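Local coordinates for ADP-dependent (S)-NAD(P)H-hydrate dehydratase (Enterococcus faecalis, PDB 2R3B), which probably dehydrates the S-form of hydrated NAD(P)H at the expense of ADP, repairing this damaged cofactor, at residues K140-F154 / E165-L179. Sequence-based numbering, arbitrary orientation. Where two conformers were deposited one is given.
With EDO (1,2-ethanediol), chain P; EDO (1,2-ethanediol), chain N; EDO (1,2-ethanediol), chain O.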
loop_
_atom_site.group_PDB
_atom_site.type_symbol
_atom_site.label_atom_id
_atom_site.label_comp_id
_atom_site.label_asym_id
_atom_site.label_seq_id
_atom_site.Cartn_x
_atom_site.Cartn_y
_atom_site.Cartn_z
ATOM N N LYS B 140 24.505 0.938 -29.322
ATOM C CA LYS B 140 23.734 0.939 -30.548
ATOM C C LYS B 140 22.516 0.041 -30.454
ATOM O O LYS B 140 21.455 0.390 -30.961
ATOM C CB LYS B 140 24.609 0.496 -31.720
ATOM C CG LYS B 140 23.974 0.729 -33.069
ATOM C CD LYS B 140 24.938 0.333 -34.186
ATOM C CE LYS B 140 24.240 0.288 -35.546
ATOM N NZ LYS B 140 23.823 1.656 -36.017
ATOM N N GLN B 141 22.667 -1.110 -29.822
ATOM C CA GLN B 141 21.582 -2.083 -29.770
ATOM C C GLN B 141 20.475 -1.797 -28.736
ATOM O O GLN B 141 19.461 -2.494 -28.701
ATOM C CB GLN B 141 22.115 -3.486 -29.538
ATOM C CG GLN B 141 22.504 -3.840 -28.095
ATOM C CD GLN B 141 23.760 -3.173 -27.616
ATOM O OE1 GLN B 141 24.509 -2.586 -28.406
ATOM N NE2 GLN B 141 24.008 -3.250 -26.302
ATOM N N GLN B 142 20.692 -0.812 -27.885
ATOM C CA GLN B 142 19.749 -0.491 -26.821
ATOM C C GLN B 142 18.682 0.491 -27.313
ATOM O O GLN B 142 18.986 1.506 -27.928
ATOM C CB GLN B 142 20.482 0.177 -25.657
ATOM C CG GLN B 142 21.438 -0.699 -24.909
ATOM C CD GLN B 142 22.143 0.062 -23.834
ATOM O OE1 GLN B 142 22.654 1.178 -24.071
ATOM N NE2 GLN B 142 22.207 -0.534 -22.629
ATOM N N TRP B 143 17.425 0.227 -26.974
ATOM C CA TRP B 143 16.376 1.213 -27.155
ATOM C C TRP B 143 16.519 2.275 -26.077
ATOM O O TRP B 143 16.751 1.954 -24.915
ATOM C CB TRP B 143 15.011 0.546 -27.040
ATOM C CG TRP B 143 14.670 -0.354 -28.180
ATOM C CD1 TRP B 143 14.751 -1.699 -28.215
ATOM C CD2 TRP B 143 14.155 0.055 -29.437
ATOM N NE1 TRP B 143 14.336 -2.162 -29.430
ATOM C CE2 TRP B 143 13.938 -1.102 -30.191
ATOM C CE3 TRP B 143 13.807 1.292 -29.976
ATOM C CZ2 TRP B 143 13.417 -1.064 -31.472
ATOM C CZ3 TRP B 143 13.292 1.332 -31.256
ATOM C CH2 TRP B 143 13.100 0.168 -31.983
ATOM N N LEU B 144 16.355 3.536 -26.456
ATOM C CA LEU B 144 16.446 4.650 -25.538
ATOM C C LEU B 144 15.209 5.517 -25.738
ATOM O O LEU B 144 15.061 6.130 -26.802
ATOM C CB LEU B 144 17.710 5.475 -25.807
ATOM C CG LEU B 144 17.889 6.784 -25.038
ATOM C CD1 LEU B 144 17.816 6.544 -23.523
ATOM C CD2 LEU B 144 19.205 7.486 -25.382
ATOM N N ILE B 145 14.345 5.594 -24.725
ATOM C CA ILE B 145 13.121 6.402 -24.780
ATOM C C ILE B 145 13.364 7.661 -23.967
ATOM O O ILE B 145 13.735 7.587 -22.799
ATOM C CB ILE B 145 11.928 5.646 -24.216
ATOM C CG1 ILE B 145 11.798 4.280 -24.895
ATOM C CG2 ILE B 145 10.639 6.516 -24.333
ATOM C CD1 ILE B 145 11.040 3.275 -24.026
ATOM N N ILE B 146 13.212 8.814 -24.603
ATOM C CA ILE B 146 13.472 10.121 -23.983
ATOM C C ILE B 146 12.121 10.804 -23.868
ATOM O O ILE B 146 11.477 11.089 -24.865
ATOM C CB ILE B 146 14.435 10.949 -24.838
ATOM C CG1 ILE B 146 15.758 10.185 -25.010
ATOM C CG2 ILE B 146 14.691 12.355 -24.216
ATOM C CD1 ILE B 146 16.789 10.890 -25.924
ATOM N N ASP B 147 11.721 11.073 -22.633
ATOM C CA ASP B 147 10.362 11.453 -22.281
ATOM C C ASP B 147 10.400 12.706 -21.416
ATOM O O ASP B 147 11.388 12.981 -20.741
ATOM C CB ASP B 147 9.737 10.288 -21.507
ATOM C CG ASP B 147 8.315 10.551 -21.065
ATOM O OD1 ASP B 147 7.459 10.843 -21.934
ATOM O OD2 ASP B 147 8.047 10.464 -19.836
ATOM N N GLY B 148 9.330 13.485 -21.437
ATOM C CA GLY B 148 9.128 14.547 -20.434
ATOM C C GLY B 148 10.226 15.589 -20.412
ATOM O O GLY B 148 10.728 16.002 -21.455
ATOM N N SER B 149 10.691 15.905 -19.213
ATOM C CA SER B 149 11.761 16.876 -19.049
ATOM C C SER B 149 13.092 16.474 -19.663
ATOM O O SER B 149 13.929 17.349 -19.910
ATOM C CB SER B 149 11.947 17.204 -17.547
ATOM O OG SER B 149 12.552 16.130 -16.844
ATOM N N ALA B 150 13.303 15.186 -19.959
ATOM C CA ALA B 150 14.513 14.745 -20.615
ATOM C C ALA B 150 14.505 15.262 -22.078
ATOM O O ALA B 150 15.554 15.540 -22.645
ATOM C CB ALA B 150 14.674 13.215 -20.548
ATOM N N ILE B 151 13.324 15.440 -22.658
ATOM C CA ILE B 151 13.230 16.015 -24.014
ATOM C C ILE B 151 13.650 17.497 -23.964
ATOM O O ILE B 151 14.443 17.968 -24.792
ATOM C CB ILE B 151 11.810 15.916 -24.595
ATOM C CG1 ILE B 151 11.344 14.457 -24.648
ATOM C CG2 ILE B 151 11.763 16.513 -26.046
ATOM C CD1 ILE B 151 9.897 14.273 -25.042
ATOM N N THR B 152 13.124 18.213 -22.986
ATOM C CA THR B 152 13.482 19.609 -22.777
ATOM C C THR B 152 14.972 19.780 -22.543
ATOM O O THR B 152 15.602 20.656 -23.148
ATOM C CB THR B 152 12.701 20.196 -21.621
ATOM O OG1 THR B 152 11.308 20.133 -21.918
ATOM C CG2 THR B 152 13.085 21.668 -21.357
ATOM N N LEU B 153 15.556 18.967 -21.665
ATOM C CA LEU B 153 17.014 19.024 -21.435
ATOM C C LEU B 153 17.810 18.652 -22.680
ATOM O O LEU B 153 18.890 19.219 -22.950
ATOM C CB LEU B 153 17.406 18.087 -20.294
ATOM C CG LEU B 153 16.910 18.485 -18.899
ATOM C CD1 LEU B 153 17.361 17.455 -17.852
ATOM C CD2 LEU B 153 17.318 19.914 -18.495
ATOM N N PHE B 154 17.307 17.673 -23.429
ATOM C CA PHE B 154 17.958 17.235 -24.653
ATOM C C PHE B 154 18.031 18.398 -25.642
ATOM O O PHE B 154 19.069 18.633 -26.252
ATOM C CB PHE B 154 17.261 16.034 -25.298
ATOM C CG PHE B 154 17.900 15.611 -26.586
ATOM C CD1 PHE B 154 17.485 16.173 -27.803
ATOM C CD2 PHE B 154 18.947 14.701 -26.602
ATOM C CE1 PHE B 154 18.112 15.820 -29.000
ATOM C CE2 PHE B 154 19.569 14.342 -27.812
ATOM C CZ PHE B 154 19.157 14.892 -29.000
ATOM N N GLU B 165 18.631 5.726 -34.478
ATOM C CA GLU B 165 17.639 4.806 -35.000
ATOM C C GLU B 165 16.874 4.051 -33.907
ATOM O O GLU B 165 15.708 3.679 -34.115
ATOM C CB GLU B 165 18.277 3.797 -35.963
ATOM C CG GLU B 165 19.293 2.858 -35.366
ATOM C CD GLU B 165 20.766 3.371 -35.296
ATOM O OE1 GLU B 165 21.080 4.586 -35.427
ATOM O OE2 GLU B 165 21.641 2.505 -35.074
ATOM N N LYS B 166 17.500 3.826 -32.750
ATOM C CA LYS B 166 16.748 3.225 -31.635
ATOM C C LYS B 166 16.414 4.217 -30.521
ATOM O O LYS B 166 16.101 3.806 -29.404
ATOM C CB LYS B 166 17.430 1.978 -31.080
ATOM C CG LYS B 166 17.229 0.711 -31.964
ATOM C CD LYS B 166 17.800 -0.494 -31.254
ATOM C CE LYS B 166 17.453 -1.762 -31.900
ATOM N NZ LYS B 166 17.906 -1.717 -33.316
ATOM N N VAL B 167 16.433 5.507 -30.828
ATOM C CA VAL B 167 15.923 6.510 -29.886
ATOM C C VAL B 167 14.458 6.774 -30.200
ATOM O O VAL B 167 14.055 6.855 -31.400
ATOM C CB VAL B 167 16.726 7.803 -29.929
ATOM C CG1 VAL B 167 16.183 8.828 -28.896
ATOM C CG2 VAL B 167 18.221 7.496 -29.681
ATOM N N VAL B 168 13.661 6.851 -29.132
ATOM C CA VAL B 168 12.204 7.119 -29.219
ATOM C C VAL B 168 11.966 8.361 -28.357
ATOM O O VAL B 168 12.212 8.340 -27.152
ATOM C CB VAL B 168 11.362 5.960 -28.701
ATOM C CG1 VAL B 168 9.844 6.250 -28.851
ATOM C CG2 VAL B 168 11.765 4.636 -29.361
ATOM N N PHE B 169 11.507 9.455 -28.957
ATOM C CA PHE B 169 11.064 10.631 -28.189
ATOM C C PHE B 169 9.563 10.574 -28.010
ATOM O O PHE B 169 8.831 10.229 -28.948
ATOM C CB PHE B 169 11.393 11.947 -28.885
ATOM C CG PHE B 169 12.851 12.235 -29.009
ATOM C CD1 PHE B 169 13.561 11.795 -30.112
ATOM C CD2 PHE B 169 13.516 12.953 -28.036
ATOM C CE1 PHE B 169 14.907 12.080 -30.251
ATOM C CE2 PHE B 169 14.848 13.251 -28.172
ATOM C CZ PHE B 169 15.560 12.808 -29.279
ATOM N N THR B 170 9.084 10.908 -26.816
ATOM C CA THR B 170 7.643 10.922 -26.568
ATOM C C THR B 170 7.081 12.294 -26.136
ATOM O O THR B 170 6.545 12.418 -25.030
ATOM C CB THR B 170 7.310 9.877 -25.507
ATOM O OG1 THR B 170 8.077 10.154 -24.333
ATOM C CG2 THR B 170 7.673 8.461 -25.989
ATOM N N PRO B 171 7.214 13.333 -26.997
ATOM C CA PRO B 171 6.840 14.676 -26.608
ATOM C C PRO B 171 5.350 14.963 -26.705
ATOM O O PRO B 171 4.677 14.419 -27.579
ATOM C CB PRO B 171 7.553 15.531 -27.663
ATOM C CG PRO B 171 7.532 14.683 -28.894
ATOM C CD PRO B 171 7.784 13.303 -28.357
ATOM N N HIS B 172 4.844 15.793 -25.797
ATOM C CA HIS B 172 3.568 16.444 -26.058
ATOM C C HIS B 172 3.868 17.627 -26.988
ATOM O O HIS B 172 5.016 17.868 -27.338
ATOM C CB HIS B 172 2.808 16.813 -24.770
ATOM C CG HIS B 172 3.538 17.734 -23.839
ATOM N ND1 HIS B 172 4.174 18.879 -24.266
ATOM C CD2 HIS B 172 3.676 17.709 -22.491
ATOM C CE1 HIS B 172 4.695 19.509 -23.228
ATOM N NE2 HIS B 172 4.398 18.825 -22.135
ATOM N N GLN B 173 2.842 18.336 -27.425
ATOM C CA GLN B 173 3.017 19.373 -28.464
ATOM C C GLN B 173 4.035 20.482 -28.142
ATOM O O GLN B 173 4.786 20.903 -29.031
ATOM C CB GLN B 173 1.637 19.918 -28.909
ATOM C CG GLN B 173 0.855 18.842 -29.736
ATOM C CD GLN B 173 -0.684 19.016 -29.788
ATOM O OE1 GLN B 173 -1.399 18.878 -28.774
ATOM N NE2 GLN B 173 -1.195 19.247 -30.989
HETATM N N MSE B 174 4.110 20.923 -26.896
HETATM C CA MSE B 174 5.057 21.980 -26.540
HETATM C C MSE B 174 6.487 21.438 -26.426
HETATM O O MSE B 174 7.449 22.119 -26.783
HETATM C CB MSE B 174 4.610 22.699 -25.267
HETATM C CG MSE B 174 3.325 23.515 -25.452
HETATM SE SE MSE B 174 3.456 24.915 -26.836
HETATM C CE MSE B 174 4.558 26.186 -25.895
ATOM N N GLU B 175 6.634 20.198 -25.973
ATOM C CA GLU B 175 7.949 19.559 -25.966
ATOM C C GLU B 175 8.419 19.391 -27.395
ATOM O O GLU B 175 9.604 19.604 -27.689
ATOM C CB GLU B 175 7.909 18.214 -25.203
ATOM C CG GLU B 175 7.897 18.364 -23.686
ATOM C CD GLU B 175 7.262 17.189 -22.913
ATOM O OE1 GLU B 175 6.698 16.254 -23.524
ATOM O OE2 GLU B 175 7.324 17.215 -21.659
ATOM N N TRP B 176 7.507 19.024 -28.301
ATOM C CA TRP B 176 7.866 18.870 -29.720
ATOM C C TRP B 176 8.263 20.208 -30.374
ATOM O O TRP B 176 9.169 20.251 -31.204
ATOM C CB TRP B 176 6.689 18.277 -30.480
ATOM C CG TRP B 176 6.908 17.983 -31.920
ATOM C CD1 TRP B 176 6.047 18.300 -32.920
ATOM C CD2 TRP B 176 8.016 17.301 -32.550
ATOM N NE1 TRP B 176 6.511 17.838 -34.103
ATOM C CE2 TRP B 176 7.724 17.242 -33.923
ATOM C CE3 TRP B 176 9.211 16.715 -32.090
ATOM C CZ2 TRP B 176 8.556 16.636 -34.834
ATOM C CZ3 TRP B 176 10.060 16.145 -33.001
ATOM C CH2 TRP B 176 9.738 16.109 -34.369
ATOM N N GLN B 177 7.574 21.275 -29.992
ATOM C CA GLN B 177 7.938 22.621 -30.451
ATOM C C GLN B 177 9.372 22.906 -30.095
ATOM O O GLN B 177 10.152 23.401 -30.901
ATOM C CB GLN B 177 7.024 23.659 -29.813
ATOM C CG GLN B 177 7.366 25.087 -30.174
ATOM C CD GLN B 177 6.343 26.067 -29.641
ATOM O OE1 GLN B 177 5.163 26.009 -29.988
ATOM N NE2 GLN B 177 6.793 26.964 -28.774
ATOM N N ARG B 178 9.719 22.550 -28.869
ATOM C CA ARG B 178 11.064 22.765 -28.362
ATOM C C ARG B 178 12.087 21.909 -29.086
ATOM O O ARG B 178 13.130 22.396 -29.458
ATOM C CB ARG B 178 11.101 22.533 -26.843
ATOM C CG ARG B 178 12.144 23.358 -26.157
ATOM C CD ARG B 178 12.149 23.172 -24.651
ATOM N NE ARG B 178 11.059 23.891 -23.988
ATOM C CZ ARG B 178 9.961 23.327 -23.479
ATOM N NH1 ARG B 178 9.768 22.005 -23.535
ATOM N NH2 ARG B 178 9.045 24.099 -22.894
ATOM N N LEU B 179 11.786 20.629 -29.307
ATOM C CA LEU B 179 12.728 19.724 -29.975
ATOM C C LEU B 179 12.863 19.999 -31.483
ATOM O O LEU B 179 13.970 20.032 -32.017
ATOM C CB LEU B 179 12.286 18.284 -29.745
ATOM C CG LEU B 179 13.108 17.125 -30.310
ATOM C CD1 LEU B 179 14.524 17.143 -29.717
ATOM C CD2 LEU B 179 12.385 15.834 -30.006
HETATM C C1 EDO P . 15.476 0.760 -35.200
HETATM O O1 EDO P . 15.968 -0.588 -35.268
HETATM C C2 EDO P . 14.288 0.966 -36.130
HETATM O O2 EDO P . 13.346 -0.117 -36.039
HETATM C C1 EDO N . 15.844 24.629 -26.414
HETATM O O1 EDO N . 14.566 24.978 -25.890
HETATM C C2 EDO N . 15.763 24.249 -27.889
HETATM O O2 EDO N . 14.435 24.361 -28.415
HETATM C C1 EDO O . 13.967 5.741 -36.573
HETATM O O1 EDO O . 14.513 4.423 -36.631
HETATM C C2 EDO O . 12.496 5.690 -36.949
HETATM O O2 EDO O . 12.333 4.589 -37.872
HETATM O O HOH W 1 20.526 0.069 -33.787
HETATM O O HOH W 2 6.734 13.739 -22.643
HETATM O O HOH W 3 9.399 19.432 -20.551
#
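Four backbone hydrogen bonds, all fairly straight, tie Leu144 and Ile146 to the neighbouring strand: Leu144 N to Lys166 O, Val168 N to Leu144 O, Ile146 N to Val168 O and Thr170 N to Ile146 O. Each of the two thus bonds to the residues before and after its partner, Val167 or Phe169, which with the 19° between the strand axes establishes a parallel pairing.

Apolar packing follows on both faces of the sheet. On the face of Ile146, CD1 reaches Val167 CG1 at 3.7 Å, and Phe169 lies alongside. The edge of Phe169 meets the face of Phe154 in a T-shaped pair, planes at 65°; a trans chi1 swings the Phe154 ring out from its helix toward Phe169. Ile151 CD1 presses tightly on Pro171, 3.5 Å from its CA. On the other face Ile145 lies beside Val168, its CG1 4.2 Å from Val168 CB. At the strand start, Lys166 runs across Trp143, its CG over the six-membered ring and 5° off the normal through the centroid, a CH-pi contact.

Strand 143-147, helix 149-156 and strand 167-170 form a beta-alpha-beta unit of the ribokinase-like fold, with strands 114-117 and 202-205 flanking the pair. His172, predicted to bind (6S)-NADPHX, is the N-cap of helix 173-180.

Polar contacts gather at the two ends. Lys140 NZ and Glu165 OE2 form a salt bridge on the syn side but well out of the carboxylate plane, and a water joins Glu165 OE2 to Lys140 O and Lys166 NZ. At the C-terminal ends, Thr170 OG1 donates to Asp147 OD1 over 2.6 Å, on the anti side and tilted somewhat from the plane. His172 and Glu175 make a capping box, His172 N donating to Glu175 OE1 at 3.0 Å; a second water accepts from Gly148 N, 2.9 Å away, and also contacts this carboxylate oxygen.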